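Local coordinates for probable sulfate-binding lipoprotein SubI (Mycobacterium tuberculosis, PDB 6DDN) that probably binds sulfate outside the cell membrane as the solute-binding component of a sulfate transport system, at residues Ala104-Ser110 with Glu262-Val268. Residues are numbered along the deposited sequence; the frame is centred on the assembly and turned at random.
Sequences ADLVNFS and ENPLAVV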
loop_
_atom_site.group_PDB
_atom_site.type_symbol
_atom_site.label_atom_id
_atom_site.label_comp_id
_atom_site.label_asym_id
_atom_site.label_seq_id
_atom_site.Cartn_x
_atom_site.Cartn_y
_atom_site.Cartn_z
ATOM N N ALA A 104 12.873 -15.680 -1.865
ATOM C CA ALA A 104 11.948 -14.838 -2.603
ATOM C C ALA A 104 12.365 -14.821 -4.063
ATOM O O ALA A 104 13.556 -14.754 -4.373
ATOM C CB ALA A 104 11.915 -13.410 -2.046
ATOM N N ASP A 105 11.376 -14.902 -4.951
ATOM C CA ASP A 105 11.602 -14.690 -6.370
ATOM C C ASP A 105 11.038 -13.367 -6.863
ATOM O O ASP A 105 11.510 -12.852 -7.881
ATOM C CB ASP A 105 10.996 -15.843 -7.184
ATOM C CG ASP A 105 11.578 -17.195 -6.801
ATOM O OD1 ASP A 105 12.694 -17.523 -7.258
ATOM O OD2 ASP A 105 10.919 -17.932 -6.037
ATOM N N LEU A 106 10.056 -12.805 -6.159
ATOM C CA LEU A 106 9.517 -11.489 -6.460
ATOM C C LEU A 106 9.181 -10.782 -5.158
ATOM O O LEU A 106 8.766 -11.411 -4.180
ATOM C CB LEU A 106 8.258 -11.562 -7.328
ATOM C CG LEU A 106 8.436 -11.923 -8.798
ATOM C CD1 LEU A 106 7.778 -13.260 -9.087
ATOM C CD2 LEU A 106 7.855 -10.830 -9.674
ATOM N N VAL A 107 9.357 -9.465 -5.159
ATOM C CA VAL A 107 8.997 -8.625 -4.028
ATOM C C VAL A 107 7.904 -7.669 -4.472
ATOM O O VAL A 107 7.927 -7.170 -5.602
ATOM C CB VAL A 107 10.209 -7.853 -3.471
ATOM C CG1 VAL A 107 11.005 -8.752 -2.556
ATOM C CG2 VAL A 107 11.076 -7.326 -4.604
ATOM N N ASN A 108 6.939 -7.434 -3.587
ATOM C CA ASN A 108 5.872 -6.460 -3.813
ATOM C C ASN A 108 5.590 -5.818 -2.460
ATOM O O ASN A 108 4.908 -6.407 -1.619
ATOM C CB ASN A 108 4.625 -7.113 -4.396
ATOM C CG ASN A 108 3.441 -6.169 -4.438
ATOM O OD1 ASN A 108 2.349 -6.500 -3.976
ATOM N ND2 ASN A 108 3.652 -4.983 -4.992
ATOM N N PHE A 109 6.121 -4.621 -2.250
ATOM C CA PHE A 109 6.099 -3.996 -0.939
ATOM C C PHE A 109 5.206 -2.762 -0.943
ATOM O O PHE A 109 4.798 -2.255 -1.990
ATOM C CB PHE A 109 7.523 -3.649 -0.494
ATOM C CG PHE A 109 8.358 -4.855 -0.184
ATOM C CD1 PHE A 109 7.778 -5.985 0.369
ATOM C CD2 PHE A 109 9.716 -4.871 -0.458
ATOM C CE1 PHE A 109 8.536 -7.107 0.655
ATOM C CE2 PHE A 109 10.481 -5.990 -0.175
ATOM C CZ PHE A 109 9.888 -7.110 0.381
ATOM N N SER A 110 4.891 -2.295 0.267
ATOM C CA SER A 110 3.991 -1.157 0.414
ATOM C C SER A 110 4.615 0.121 -0.128
ATOM O O SER A 110 3.934 0.923 -0.778
ATOM C CB SER A 110 3.613 -0.980 1.884
ATOM O OG SER A 110 2.916 0.236 2.088
ATOM N N GLU A 262 1.520 4.201 -3.957
ATOM C CA GLU A 262 2.134 3.510 -5.086
ATOM C C GLU A 262 2.907 2.315 -4.553
ATOM O O GLU A 262 3.886 2.486 -3.821
ATOM C CB GLU A 262 3.058 4.443 -5.874
ATOM C CG GLU A 262 2.378 5.694 -6.406
ATOM C CD GLU A 262 3.267 6.480 -7.348
ATOM O OE1 GLU A 262 2.990 6.485 -8.567
ATOM O OE2 GLU A 262 4.248 7.088 -6.869
ATOM N N ASN A 263 2.472 1.111 -4.924
ATOM C CA ASN A 263 3.039 -0.110 -4.374
ATOM C C ASN A 263 4.020 -0.723 -5.362
ATOM O O ASN A 263 3.592 -1.229 -6.410
ATOM C CB ASN A 263 1.929 -1.102 -4.038
ATOM C CG ASN A 263 0.904 -0.518 -3.087
ATOM O OD1 ASN A 263 -0.275 -0.405 -3.420
ATOM N ND2 ASN A 263 1.351 -0.139 -1.895
ATOM N N PRO A 264 5.319 -0.713 -5.079
ATOM C CA PRO A 264 6.299 -1.213 -6.049
ATOM C C PRO A 264 6.371 -2.734 -6.093
ATOM O O PRO A 264 6.045 -3.441 -5.136
ATOM C CB PRO A 264 7.621 -0.624 -5.546
ATOM C CG PRO A 264 7.409 -0.445 -4.079
ATOM C CD PRO A 264 5.959 -0.096 -3.905
ATOM N N LEU A 265 6.829 -3.224 -7.245
ATOM C CA LEU A 265 7.045 -4.642 -7.493
ATOM C C LEU A 265 8.348 -4.806 -8.257
ATOM O O LEU A 265 8.623 -4.053 -9.195
ATOM C CB LEU A 265 5.888 -5.257 -8.292
ATOM C CG LEU A 265 6.115 -6.620 -8.951
ATOM C CD1 LEU A 265 5.873 -7.755 -7.967
ATOM C CD2 LEU A 265 5.224 -6.771 -10.176
ATOM N N ALA A 266 9.149 -5.789 -7.855
ATOM C CA ALA A 266 10.432 -6.024 -8.497
ATOM C C ALA A 266 10.766 -7.505 -8.436
ATOM O O ALA A 266 10.337 -8.220 -7.526
ATOM C CB ALA A 266 11.548 -5.203 -7.842
ATOM N N VAL A 267 11.533 -7.958 -9.417
ATOM C CA VAL A 267 12.042 -9.323 -9.425
ATOM C C VAL A 267 13.259 -9.397 -8.514
ATOM O O VAL A 267 14.096 -8.487 -8.495
ATOM C CB VAL A 267 12.378 -9.759 -10.864
ATOM C CG1 VAL A 267 13.419 -10.864 -10.870
ATOM C CG2 VAL A 267 11.118 -10.207 -11.588
ATOM N N VAL A 268 13.351 -10.471 -7.736
ATOM C CA VAL A 268 14.499 -10.679 -6.859
ATOM C C VAL A 268 15.667 -11.173 -7.704
ATOM O O VAL A 268 15.557 -12.186 -8.402
ATOM C CB VAL A 268 14.166 -11.669 -5.735
ATOM C CG1 VAL A 268 15.441 -12.269 -5.161
ATOM C CG2 VAL A 268 13.361 -10.979 -4.649
#
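Val107 and Ala266 form the hydrogen-bonded pair at the centre of two short antiparallel strands, 106-108 and 265-267, whose N-to-C directions make an angle of 167°. Val107 N lies 2.8 Å from Ala266 O, and Ala266 N 2.9 Å from Val107 O. Further bonds from Val268 N to Asp105 O and from Phe109 N to Pro264 O carry the pairing past both strand ends. Pro264 O accepts a second hydrogen bond, from Asn108 ND2 at 2.9 Å, and the two donors approach from opposite faces of the carbonyl plane. With CG anti to the backbone N (chi1 171°), the Asn108 amide extends toward the partner strand; its bond is bent, ND2 lying above the carbonyl plane, while OD1 accepts from Trp66 NE1. Further along, Asn263 ND2 donates a hydrogen bond to Ser110 O (3.0 Å), which also accepts one from Trp180 NE1. Leu106, Asn108, Leu265 and Val267 share one face of the sheet: Leu106 CD2 touches Val267 CG2 at 3.8 Å and Leu265 CD1 at 4.0 Å. On the other face Val107 CG2 meets Ala266 CB, and Leu118 of helix 113-120 packs on Val107. Past the strand end Val268 turns toward 104-110, CG1 lying 3.2 Å from Ala104 O and CG2 against Ala104 CB and Val107 CG1. Strand 53-58 runs parallel along the far edge of 106-108, an inner strand. Ser110, two residues beyond that strand, hydrogen-bonds Tyr236 beside a bound sulfate ion, consistent with the ligand cleft of a type 2 periplasmic binding protein fold.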